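Local coordinates for protein peptidoglycan glycosyltransferase (Eggerthella lenta, PDB 4MNR) that belongs to the penicillin-binding proteins and carries a domain of the serine beta-lactamase-like fold beside an N-terminal dimerisation-type domain, at residues Q119-A124 with I142-S147; G130-M135 with Q444-T449; V190-A195 with G372-V377; D198-E203 with A254-A259; F264-E269 with P317-L322. All blocks are in the same frame, centred on the assembly; numbering follows the deposited sequence.

Overall arrangement
Interactions 1 and 2 lie 6 Å apart, centre to centre, on the five-stranded antiparallel sheet, where strands 142-148 and 130-135 are neighbours; helix 115-125 packs on both and helix 438-453 on strand 130-135. Their segments alternate along the chain, and interaction 2 joins segments 309 residues apart at their closest ends, bringing the early and late parts of the domain together. Interactions 3, 4 and 5 are nested inside the loop it closes. Interactions 3 and 4 are 11 Å apart by their centres and are tied by the Arg373-Glu203 salt bridge, on the helical side, about 27 and 34 Å from interaction 1. Interaction 5 bridges the two regions: Phe264 touches helix 188-197, while Val321 packs on strand 130-135.

Interaction 1 of 5, residues Q119-A124 with I142-S147; sequences QAAQDA and ILAMAS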
# COMPACT_ATOMS: atom_id res chain seq x y z
N GLN A 119 -11.85 9.70 -5.06
CA GLN A 119 -12.08 10.95 -4.34
C GLN A 119 -12.08 10.70 -2.83
O GLN A 119 -11.57 11.52 -2.06
CB GLN A 119 -13.40 11.60 -4.78
CG GLN A 119 -13.60 12.98 -4.18
CD GLN A 119 -12.52 13.94 -4.62
OE1 GLN A 119 -12.31 14.15 -5.81
NE2 GLN A 119 -11.81 14.52 -3.65
N ALA A 120 -12.65 9.57 -2.40
CA ALA A 120 -12.67 9.26 -0.97
C ALA A 120 -11.25 9.07 -0.45
O ALA A 120 -10.92 9.52 0.65
CB ALA A 120 -13.51 8.01 -0.69
N ALA A 121 -10.41 8.40 -1.24
CA ALA A 121 -9.01 8.21 -0.84
C ALA A 121 -8.29 9.54 -0.72
O ALA A 121 -7.53 9.78 0.23
CB ALA A 121 -8.30 7.31 -1.84
N GLN A 122 -8.55 10.44 -1.66
CA GLN A 122 -7.93 11.76 -1.62
C GLN A 122 -8.46 12.60 -0.46
O GLN A 122 -7.70 13.32 0.19
CB GLN A 122 -8.13 12.48 -2.96
CG GLN A 122 -7.46 11.75 -4.10
CD GLN A 122 -7.59 12.47 -5.43
OE1 GLN A 122 -7.38 11.86 -6.49
NE2 GLN A 122 -7.88 13.77 -5.40
N ASP A 123 -9.75 12.48 -0.17
CA ASP A 123 -10.34 13.22 0.95
C ASP A 123 -9.75 12.77 2.29
O ASP A 123 -9.59 13.58 3.21
CB ASP A 123 -11.86 13.06 0.98
CG ASP A 123 -12.56 13.79 -0.16
OD1 ASP A 123 -11.94 14.65 -0.83
OD2 ASP A 123 -13.76 13.51 -0.38
N ALA A 124 -9.44 11.48 2.39
CA ALA A 124 -8.85 10.90 3.59
C ALA A 124 -7.48 11.52 3.85
O ALA A 124 -7.10 11.73 5.01
CB ALA A 124 -8.73 9.40 3.47
N ILE A 142 -6.66 -1.93 -9.36
CA ILE A 142 -6.52 -0.78 -8.47
C ILE A 142 -7.71 0.17 -8.61
O ILE A 142 -7.91 0.79 -9.66
CB ILE A 142 -5.20 -0.06 -8.73
CG1 ILE A 142 -4.05 -1.01 -8.34
CG2 ILE A 142 -5.11 1.20 -7.90
CD1 ILE A 142 -2.76 -0.48 -8.67
N LEU A 143 -8.51 0.26 -7.55
CA LEU A 143 -9.73 1.07 -7.58
C LEU A 143 -9.48 2.52 -7.17
O LEU A 143 -10.24 3.41 -7.54
CB LEU A 143 -10.79 0.46 -6.65
CG LEU A 143 -11.09 -1.04 -6.86
CD1 LEU A 143 -12.16 -1.53 -5.88
CD2 LEU A 143 -11.55 -1.35 -8.29
N ALA A 144 -8.43 2.75 -6.39
CA ALA A 144 -7.99 4.10 -6.03
C ALA A 144 -6.49 4.08 -5.71
O ALA A 144 -5.97 3.11 -5.17
CB ALA A 144 -8.77 4.65 -4.80
N MSE A 145 -5.81 5.16 -6.06
CA MSE A 145 -4.39 5.29 -5.78
C MSE A 145 -4.13 6.78 -5.63
O MSE A 145 -4.20 7.52 -6.61
CB MSE A 145 -3.54 4.66 -6.89
CG MSE A 145 -2.05 4.78 -6.67
SE MSE A 145 -1.06 3.68 -7.95
CE MSE A 145 -0.89 2.11 -6.84
N ALA A 146 -3.92 7.22 -4.39
CA ALA A 146 -3.78 8.65 -4.06
C ALA A 146 -2.52 8.96 -3.27
O ALA A 146 -2.12 8.19 -2.40
CB ALA A 146 -4.99 9.14 -3.27
N SER A 147 -1.92 10.10 -3.57
CA SER A 147 -0.79 10.60 -2.79
C SER A 147 -1.11 12.02 -2.35
O SER A 147 -1.86 12.73 -3.03
CB SER A 147 0.49 10.61 -3.64
OG SER A 147 0.75 9.33 -4.17
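Ala121 sets its methyl against two methyls of the strand at once: CB of Ala121 is 4.0 Å from CB of Ala144 and equally far from CB of Ala146. The two strand alanines are two residues apart and so present their methyls on the same sheet face, and the helix residue meets both. Small side chains permit a short separation: the axes of segments 119-124 and 144-147 approach to 7.6 Å, and they run nearly parallel at 27°. This is the tight part, with all three alanines buried. Toward solvent the packing thins to a single methylene, CG of Gln122, which lies 3.7 Å from CB of Ala146. With chi1 at -63°, CG stands beside the backbone N, and the extended chain beyond it carries the amide away from the alanines, where OE1 accepts from Ala59 N and Gln118 NE2. Farther round the helix, clear of the strand, Gln119 NE2 donates to Asp123 OD1 over 2.8 Å, one turn along; the donor comes from above the carboxylate plane, 44° out of it. The strand is itself irregular, since Leu143 and Ala144 both face Val134 in a classic beta bulge. A helix lying along the outermost strand of an antiparallel sheet, close-packed through alanines, fits the helix-on-sheet layering of the beta-lactamase-like fold found in penicillin-binding proteins.

Interaction 2 of 5, residues G130-M135 with Q444-T449; sequences GACVVM and QNVLKT
Val446 is the hub of this contact, resting one methyl over the pair Cys132 and Val134 where the late helix 438-453 packs on the antiparallel sheet of the beta-lactamase-like fold. Its CG1 makes the closest approach to both strand residues. Toward Val134 it comes within 3.6 Å of CG2, and toward Cys132 it lies at a looser 4.2 Å from SG. Chi1 of 179° places CG1 of Val446 opposite the backbone N, which projects it from the helix toward the strand. Val134 presents its other branch, CG2, the one standing beside its backbone N, and the two valines pass alongside each other in opposite senses instead of meeting end to end. Being two residues apart, Cys132 and Val134 share the sheet face that the helix covers, and all three residues are buried. The backbones stay well separated: the nearest CA atoms, those of Val134 and Val446, are 8.3 Å apart. Helix 115-125 closes the flank, with Ala121 on Cys132 and Ala124 on Val446. Within the helix, Asn445 O accepts twice from one residue, Thr449 N on one face of the carbonyl plane and, on the opposite face, Thr449 OG1 at 3.1 Å.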
# COMPACT_ATOMS: atom_id res chain seq x y z
N GLY A 130 0.98 11.58 2.82
CA GLY A 130 0.80 10.14 2.87
C GLY A 130 0.24 9.57 1.59
O GLY A 130 0.33 10.18 0.53
N ALA A 131 -0.37 8.39 1.69
CA ALA A 131 -0.85 7.72 0.50
C ALA A 131 -1.91 6.70 0.83
O ALA A 131 -1.97 6.19 1.96
CB ALA A 131 0.30 7.03 -0.23
N CYS A 132 -2.73 6.38 -0.17
CA CYS A 132 -3.79 5.40 0.00
C CYS A 132 -3.96 4.58 -1.27
O CYS A 132 -4.00 5.15 -2.36
CB CYS A 132 -5.08 6.12 0.36
SG CYS A 132 -6.50 5.02 0.57
N VAL A 133 -4.06 3.26 -1.13
CA VAL A 133 -4.31 2.38 -2.26
C VAL A 133 -5.52 1.50 -1.93
O VAL A 133 -5.61 0.97 -0.83
CB VAL A 133 -3.09 1.48 -2.56
CG1 VAL A 133 -3.44 0.42 -3.63
CG2 VAL A 133 -1.88 2.31 -3.00
N VAL A 134 -6.46 1.39 -2.87
CA VAL A 134 -7.63 0.53 -2.70
C VAL A 134 -7.58 -0.45 -3.85
O VAL A 134 -7.42 -0.05 -5.00
CB VAL A 134 -8.94 1.32 -2.78
CG1 VAL A 134 -10.13 0.40 -2.61
CG2 VAL A 134 -8.99 2.42 -1.71
N MSE A 135 -7.74 -1.73 -3.54
CA MSE A 135 -7.63 -2.79 -4.53
C MSE A 135 -8.82 -3.73 -4.46
O MSE A 135 -9.47 -3.86 -3.42
CB MSE A 135 -6.36 -3.62 -4.30
CG MSE A 135 -5.09 -2.81 -4.28
SE MSE A 135 -3.50 -3.92 -4.43
CE MSE A 135 -3.62 -4.22 -6.33
N GLN A 444 -11.59 4.05 7.53
CA GLN A 444 -13.00 3.71 7.70
C GLN A 444 -13.84 4.38 6.61
O GLN A 444 -14.71 3.74 6.00
CB GLN A 444 -13.51 4.14 9.08
CG GLN A 444 -14.83 3.48 9.50
CD GLN A 444 -16.05 4.30 9.15
OE1 GLN A 444 -15.96 5.35 8.52
NE2 GLN A 444 -17.22 3.82 9.58
N ASN A 445 -13.57 5.66 6.38
CA ASN A 445 -14.30 6.45 5.39
C ASN A 445 -14.09 5.92 3.97
O ASN A 445 -15.02 5.87 3.17
CB ASN A 445 -13.86 7.92 5.47
CG ASN A 445 -13.97 8.50 6.89
OD1 ASN A 445 -14.70 7.97 7.73
ND2 ASN A 445 -13.26 9.59 7.14
N VAL A 446 -12.86 5.52 3.67
CA VAL A 446 -12.53 5.03 2.33
C VAL A 446 -13.22 3.68 2.08
O VAL A 446 -13.83 3.46 1.03
CB VAL A 446 -11.00 4.90 2.15
CG1 VAL A 446 -10.68 4.35 0.76
CG2 VAL A 446 -10.33 6.26 2.34
N LEU A 447 -13.14 2.79 3.07
CA LEU A 447 -13.82 1.50 2.98
C LEU A 447 -15.33 1.66 2.84
O LEU A 447 -15.96 0.96 2.03
CB LEU A 447 -13.53 0.66 4.23
CG LEU A 447 -12.21 -0.11 4.29
CD1 LEU A 447 -12.00 -0.59 5.71
CD2 LEU A 447 -12.25 -1.28 3.32
N LYS A 448 -15.92 2.57 3.61
CA LYS A 448 -17.37 2.80 3.56
C LYS A 448 -17.75 3.26 2.16
O LYS A 448 -18.72 2.78 1.59
CB LYS A 448 -17.81 3.83 4.60
CG LYS A 448 -19.32 3.99 4.73
CD LYS A 448 -19.68 5.06 5.76
CE LYS A 448 -21.17 5.35 5.77
NZ LYS A 448 -21.97 4.19 6.24
N THR A 449 -16.97 4.18 1.59
CA THR A 449 -17.26 4.67 0.25
C THR A 449 -17.15 3.55 -0.77
O THR A 449 -18.03 3.41 -1.63
CB THR A 449 -16.34 5.84 -0.15
OG1 THR A 449 -16.62 6.95 0.71
CG2 THR A 449 -16.61 6.25 -1.59

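Interaction 3 of 5, residues V190-A195 with G372-V377; sequences VTLATA and GRVRDV
Ala193 and Val374 mark the nearest backbone approach, their CA atoms 6.2 Å apart, where the axes of segments 190-195 and 372-377 cross at 135° with a closest separation of 9.9 Å. The motif is helix-helix packing in the helical part of the transpeptidase-type domain, and helix 188-197 begins at the Lys of a Ser-Thr-Phe-Lys sequence that matches the Ser-x-x-Lys signature of the family. Val374 fits over the small residue: its CG2 lies 3.7 Å from CA of Ala193 and almost as near to CB, so the methyl rests on the backbone as much as on the side chain. Leu192 reaches the next turn of the partner helix. With chi1 at 178°, its CG stands opposite the backbone N and the chain extends outward, bringing CD2 tip to tip with Val377 at 4.0 Å from CG1. The same CD2 has a looser neighbour in Val374, with CG1 at 4.3 Å. All four residues are buried, and Thr237 of helix 233-239 touches both Leu192 and Val377. Away from the interface, Val190 O takes bonds from Thr194 N and from Thr194 OG1, the hydroxyl standing 2.8 Å from the oxygen and 36° out of the carbonyl plane.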
# COMPACT_ATOMS: atom_id res chain seq x y z
N VAL A 190 2.32 -10.18 8.08
CA VAL A 190 3.30 -11.10 7.49
C VAL A 190 3.92 -12.05 8.52
O VAL A 190 3.98 -13.26 8.30
CB VAL A 190 4.43 -10.35 6.75
CG1 VAL A 190 5.48 -11.33 6.20
CG2 VAL A 190 3.85 -9.52 5.62
N THR A 191 4.36 -11.50 9.65
CA THR A 191 4.93 -12.31 10.72
C THR A 191 3.95 -13.37 11.22
O THR A 191 4.31 -14.54 11.34
CB THR A 191 5.40 -11.43 11.86
OG1 THR A 191 6.25 -10.41 11.32
CG2 THR A 191 6.20 -12.25 12.88
N LEU A 192 2.72 -12.95 11.51
CA LEU A 192 1.67 -13.87 11.97
C LEU A 192 1.37 -14.95 10.94
O LEU A 192 1.30 -16.14 11.26
CB LEU A 192 0.40 -13.08 12.26
CG LEU A 192 -0.79 -13.93 12.71
CD1 LEU A 192 -0.47 -14.65 14.02
CD2 LEU A 192 -2.03 -13.06 12.83
N ALA A 193 1.17 -14.54 9.69
CA ALA A 193 0.86 -15.50 8.64
C ALA A 193 1.99 -16.53 8.48
O ALA A 193 1.74 -17.70 8.27
CB ALA A 193 0.59 -14.78 7.31
N THR A 194 3.23 -16.06 8.59
CA THR A 194 4.37 -16.95 8.46
C THR A 194 4.42 -17.94 9.62
O THR A 194 4.69 -19.12 9.43
CB THR A 194 5.67 -16.14 8.37
OG1 THR A 194 5.62 -15.31 7.20
CG2 THR A 194 6.86 -17.07 8.23
N ALA A 195 4.15 -17.44 10.82
CA ALA A 195 4.20 -18.29 12.01
C ALA A 195 3.14 -19.38 11.95
O ALA A 195 3.39 -20.52 12.34
CB ALA A 195 4.04 -17.46 13.28
N GLY A 372 -7.23 -17.70 5.95
CA GLY A 372 -8.48 -17.64 6.69
C GLY A 372 -8.25 -17.49 8.18
O GLY A 372 -9.00 -16.78 8.86
N ARG A 373 -7.21 -18.14 8.71
CA ARG A 373 -6.94 -18.05 10.14
C ARG A 373 -6.46 -16.66 10.48
O ARG A 373 -6.81 -16.11 11.52
CB ARG A 373 -5.87 -19.07 10.56
CG ARG A 373 -6.35 -20.51 10.55
CD ARG A 373 -5.18 -21.47 10.62
NE ARG A 373 -4.54 -21.43 11.94
CZ ARG A 373 -3.39 -22.04 12.22
NH1 ARG A 373 -2.73 -22.70 11.27
NH2 ARG A 373 -2.90 -21.98 13.44
N VAL A 374 -5.65 -16.09 9.59
CA VAL A 374 -5.17 -14.72 9.80
C VAL A 374 -6.33 -13.73 9.71
O VAL A 374 -6.41 -12.81 10.52
CB VAL A 374 -4.08 -14.36 8.79
CG1 VAL A 374 -3.71 -12.85 8.89
CG2 VAL A 374 -2.86 -15.24 9.01
N ARG A 375 -7.21 -13.92 8.74
CA ARG A 375 -8.35 -13.04 8.57
C ARG A 375 -9.22 -13.03 9.83
O ARG A 375 -9.71 -11.98 10.25
CB ARG A 375 -9.16 -13.44 7.33
CG ARG A 375 -10.00 -12.32 6.73
CD ARG A 375 -10.36 -12.62 5.27
NE ARG A 375 -11.17 -13.83 5.16
CZ ARG A 375 -10.75 -14.97 4.64
NH1 ARG A 375 -11.56 -16.02 4.60
NH2 ARG A 375 -9.51 -15.08 4.16
N ASP A 376 -9.39 -14.19 10.45
CA ASP A 376 -10.16 -14.29 11.69
C ASP A 376 -9.51 -13.50 12.84
O ASP A 376 -10.21 -12.88 13.66
CB ASP A 376 -10.35 -15.76 12.09
CG ASP A 376 -11.36 -16.49 11.19
OD1 ASP A 376 -12.12 -15.83 10.45
OD2 ASP A 376 -11.39 -17.74 11.24
N VAL A 377 -8.19 -13.54 12.92
CA VAL A 377 -7.49 -12.75 13.94
C VAL A 377 -7.64 -11.25 13.66
O VAL A 377 -7.84 -10.46 14.58
CB VAL A 377 -5.99 -13.12 14.00
CG1 VAL A 377 -5.24 -12.19 14.97
CG2 VAL A 377 -5.82 -14.56 14.43

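Interaction 4 of 5, residues D198-E203 with A254-A259; sequences DDVAGE and ADKLVA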
# COMPACT_ATOMS: atom_id res chain seq x y z
N ASP A 198 4.05 -22.00 9.04
CA ASP A 198 5.21 -22.84 9.35
C ASP A 198 5.05 -23.56 10.68
O ASP A 198 5.97 -24.26 11.13
CB ASP A 198 6.49 -22.00 9.37
CG ASP A 198 6.86 -21.47 8.00
OD1 ASP A 198 6.43 -22.06 6.98
OD2 ASP A 198 7.60 -20.46 7.93
N ASP A 199 3.90 -23.38 11.32
CA ASP A 199 3.58 -24.03 12.59
C ASP A 199 4.57 -23.68 13.70
O ASP A 199 4.88 -24.51 14.55
CB ASP A 199 3.49 -25.55 12.42
CG ASP A 199 2.55 -26.20 13.42
OD1 ASP A 199 1.52 -25.57 13.76
OD2 ASP A 199 2.84 -27.33 13.87
N VAL A 200 5.06 -22.45 13.68
CA VAL A 200 5.94 -21.98 14.75
C VAL A 200 5.15 -21.72 16.03
O VAL A 200 5.61 -22.00 17.13
CB VAL A 200 6.69 -20.70 14.33
CG1 VAL A 200 7.48 -20.13 15.50
CG2 VAL A 200 7.60 -21.00 13.14
N ALA A 201 3.95 -21.17 15.87
CA ALA A 201 3.05 -20.91 16.99
C ALA A 201 1.64 -20.98 16.46
O ALA A 201 1.43 -21.03 15.24
CB ALA A 201 3.31 -19.53 17.58
N GLY A 202 0.67 -20.98 17.36
CA GLY A 202 -0.73 -20.91 16.96
C GLY A 202 -1.40 -19.71 17.60
O GLY A 202 -0.80 -19.03 18.44
N GLU A 203 -2.65 -19.45 17.22
CA GLU A 203 -3.37 -18.28 17.71
C GLU A 203 -3.48 -18.31 19.23
O GLU A 203 -3.55 -17.26 19.87
CB GLU A 203 -4.79 -18.23 17.12
CG GLU A 203 -4.85 -18.14 15.60
CD GLU A 203 -4.96 -19.52 14.95
OE1 GLU A 203 -4.29 -20.46 15.41
OE2 GLU A 203 -5.74 -19.66 13.97
N ALA A 254 15.71 -16.25 11.59
CA ALA A 254 15.90 -15.38 10.44
C ALA A 254 15.49 -16.02 9.12
O ALA A 254 14.83 -15.37 8.30
CB ALA A 254 17.36 -14.91 10.38
N ASP A 255 15.88 -17.28 8.90
CA ASP A 255 15.57 -17.95 7.63
C ASP A 255 14.07 -17.93 7.35
O ASP A 255 13.64 -17.54 6.26
CB ASP A 255 16.06 -19.40 7.64
CG ASP A 255 17.58 -19.51 7.66
OD1 ASP A 255 18.25 -18.73 6.95
OD2 ASP A 255 18.10 -20.39 8.39
N LYS A 256 13.27 -18.30 8.35
CA LYS A 256 11.82 -18.36 8.18
C LYS A 256 11.20 -16.97 8.03
O LYS A 256 10.27 -16.79 7.25
CB LYS A 256 11.14 -19.07 9.35
CG LYS A 256 11.21 -20.59 9.33
CD LYS A 256 10.31 -21.16 10.43
CE LYS A 256 10.32 -22.68 10.43
NZ LYS A 256 11.62 -23.22 10.90
N LEU A 257 11.70 -15.99 8.78
CA LEU A 257 11.08 -14.67 8.70
C LEU A 257 11.35 -14.06 7.33
O LEU A 257 10.46 -13.49 6.71
CB LEU A 257 11.53 -13.74 9.83
CG LEU A 257 10.91 -12.34 9.74
CD1 LEU A 257 9.38 -12.38 9.88
CD2 LEU A 257 11.52 -11.39 10.76
N VAL A 258 12.58 -14.19 6.85
CA VAL A 258 12.92 -13.63 5.55
C VAL A 258 12.17 -14.35 4.43
O VAL A 258 11.63 -13.71 3.52
CB VAL A 258 14.43 -13.62 5.30
CG1 VAL A 258 14.73 -13.13 3.89
CG2 VAL A 258 15.11 -12.72 6.35
N ALA A 259 12.11 -15.68 4.50
CA ALA A 259 11.36 -16.46 3.51
C ALA A 259 9.89 -16.09 3.52
O ALA A 259 9.25 -16.01 2.46
CB ALA A 259 11.53 -17.94 3.77
O HOH W 1 9.02 -19.08 6.08
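The carboxylate of Asp198 has the methylenes of Lys256 over one face, while a water lies close to the carboxylate plane beside OD2, the oxygen that does the touching. Lys256 CD lies 3.8 Å from OD2 of Asp198, with CG of the lysine only slightly farther from the same oxygen. The two side chains run alongside one another, pointing opposite ways, so the aspartate faces the aliphatic part of the lysine and not its charge: Asp198 OD2 and Lys256 NZ stay 5.7 Å apart. The lysine torsions explain this, because the chain runs extended as far as CE and then bends at chi4 (70°), turning the ammonium aside. At that distance any attraction is probably a long-range one. The water supplies the polar link instead, donating to Asp198 OD2 over 2.7 Å and also to the backbone O of Lys256 over 2.9 Å. It thereby joins the carboxylate to a peptide carbonyl, two acceptors that could not bond to each other directly. Asp198 stands where helix 188-197 ends in a Schellman motif: Asp199 takes positive phi (59°), and Val200 N probably bonds back to Ala195 O. That reversal of the chain brings Val200 in beside the lysine. Its CG2 is 3.8 Å from CD of Lys256, and the two side chains meet at a slant. On the helix 242-263 side, Leu248, Glu251 and Met252 also touch Val200. A bound magnesium ion lies about 7 Å from the Val200 side chain.

Interaction 5 of 5, residues F264-E269 with P317-L322; sequences FGFNKE and PQATVL
Chi1 of -74° in Phe266 holds CG beside the backbone N and aims the ring, and with it CZ, at Pro317-Ala319; chi2 of 77° sets the ring's rotation and brings CE2 round to Pro317 CB and Gln318 O. CE2 of Phe266 lies 3.8 Å from CB of Pro317, and the two side chains cross at a slant. At the ring end, CZ of Phe266 comes to 3.9 Å from CB of Ala319, with CE2 about as near. The residue between them in sequence adds a backbone oxygen: Gln318 O is 3.6 Å from CE2 of Phe266. Three consecutive residues share a single ring; the peptide bond before the first of them, Pro317, is cis. Phe187 packs edge-to-face with Phe266, which adds an aromatic neighbour to the buried cluster.

The backbone on the phenylalanine side is tightly turned. Gly265 takes positive phi (114°) as helix 242-263 ends in a Schellman motif, and it also opens a type II beta turn closed by a weak bond, 3.3 Å from Lys268 N to Gly265 O. Phe266 is the second residue of that turn. Asn267, the third, is fixed by its own amide, whose OD1 accepts from Met281 N and whose ND2 donates to Glu262. On the opposing chain Thr320 is the N-cap of helix 321-332, its OG1 bonding to Glu323 N. The arrangement is thus a helix end closed by a Schellman motif and beta turn, packed through one phenylalanine on the lead-in to an N-capped helix of the transpeptidase-type domain.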
# COMPACT_ATOMS: atom_id res chain seq x y z
N PHE A 264 5.46 -12.85 0.34
CA PHE A 264 4.49 -11.78 0.17
C PHE A 264 5.01 -10.71 -0.78
O PHE A 264 4.34 -9.71 -1.00
CB PHE A 264 4.17 -11.11 1.51
CG PHE A 264 3.17 -11.85 2.35
CD1 PHE A 264 1.83 -11.49 2.32
CD2 PHE A 264 3.57 -12.86 3.20
CE1 PHE A 264 0.90 -12.13 3.11
CE2 PHE A 264 2.64 -13.52 3.99
CZ PHE A 264 1.30 -13.17 3.94
N GLY A 265 6.19 -10.91 -1.32
CA GLY A 265 6.66 -10.00 -2.35
C GLY A 265 7.86 -9.14 -2.00
O GLY A 265 8.36 -8.40 -2.85
N PHE A 266 8.34 -9.22 -0.76
CA PHE A 266 9.56 -8.50 -0.42
C PHE A 266 10.75 -9.05 -1.21
O PHE A 266 10.85 -10.25 -1.48
CB PHE A 266 9.80 -8.53 1.10
CG PHE A 266 8.87 -7.63 1.87
CD1 PHE A 266 7.56 -8.01 2.11
CD2 PHE A 266 9.30 -6.39 2.32
CE1 PHE A 266 6.69 -7.18 2.79
CE2 PHE A 266 8.44 -5.55 3.01
CZ PHE A 266 7.12 -5.94 3.25
N ASN A 267 11.65 -8.15 -1.61
CA ASN A 267 12.84 -8.49 -2.41
C ASN A 267 12.52 -9.05 -3.78
O ASN A 267 13.35 -9.74 -4.38
CB ASN A 267 13.78 -9.44 -1.67
CG ASN A 267 14.37 -8.82 -0.42
OD1 ASN A 267 14.50 -7.60 -0.31
ND2 ASN A 267 14.76 -9.67 0.52
N LYS A 268 11.32 -8.75 -4.28
CA LYS A 268 10.95 -9.09 -5.65
C LYS A 268 10.67 -7.81 -6.43
O LYS A 268 10.06 -6.88 -5.93
CB LYS A 268 9.69 -9.95 -5.66
CG LYS A 268 9.75 -11.19 -4.78
CD LYS A 268 10.69 -12.24 -5.34
CE LYS A 268 10.74 -13.45 -4.44
NZ LYS A 268 9.36 -13.90 -4.07
N GLU A 269 11.14 -7.76 -7.67
CA GLU A 269 10.78 -6.65 -8.53
C GLU A 269 9.40 -6.95 -9.09
O GLU A 269 9.19 -7.95 -9.76
CB GLU A 269 11.82 -6.44 -9.64
CG GLU A 269 13.01 -5.60 -9.19
CD GLU A 269 14.20 -5.71 -10.12
OE1 GLU A 269 14.96 -6.70 -10.00
OE2 GLU A 269 14.39 -4.81 -10.97
N PRO A 317 11.78 -4.50 7.50
CA PRO A 317 11.09 -4.28 6.22
C PRO A 317 10.92 -2.82 5.82
O PRO A 317 10.72 -1.94 6.67
CB PRO A 317 9.71 -4.88 6.48
CG PRO A 317 9.52 -4.73 7.98
CD PRO A 317 10.87 -4.98 8.56
N GLN A 318 11.02 -2.56 4.52
CA GLN A 318 10.64 -1.27 3.95
C GLN A 318 9.71 -1.61 2.80
O GLN A 318 10.03 -2.46 1.97
CB GLN A 318 11.84 -0.53 3.40
CG GLN A 318 12.94 -0.31 4.42
CD GLN A 318 14.10 0.46 3.83
OE1 GLN A 318 15.23 -0.03 3.79
NE2 GLN A 318 13.83 1.67 3.37
N ALA A 319 8.57 -0.94 2.75
CA ALA A 319 7.57 -1.34 1.77
C ALA A 319 6.92 -0.13 1.13
O ALA A 319 6.82 0.93 1.75
CB ALA A 319 6.50 -2.19 2.44
N THR A 320 6.43 -0.32 -0.09
CA THR A 320 5.54 0.68 -0.67
C THR A 320 4.13 0.50 -0.14
O THR A 320 3.80 -0.55 0.39
CB THR A 320 5.51 0.57 -2.20
OG1 THR A 320 5.09 -0.75 -2.58
CG2 THR A 320 6.87 0.84 -2.77
N VAL A 321 3.29 1.52 -0.29
CA VAL A 321 1.90 1.38 0.13
C VAL A 321 1.21 0.32 -0.74
O VAL A 321 0.39 -0.47 -0.26
CB VAL A 321 1.17 2.73 0.07
CG1 VAL A 321 -0.29 2.58 0.52
CG2 VAL A 321 1.91 3.74 0.95
N LEU A 322 1.60 0.28 -2.01
CA LEU A 322 1.10 -0.76 -2.92
C LEU A 322 1.44 -2.16 -2.40
O LEU A 322 0.57 -3.05 -2.40
CB LEU A 322 1.70 -0.56 -4.32
CG LEU A 322 1.36 -1.62 -5.36
CD1 LEU A 322 -0.16 -1.75 -5.56
CD2 LEU A 322 2.05 -1.32 -6.68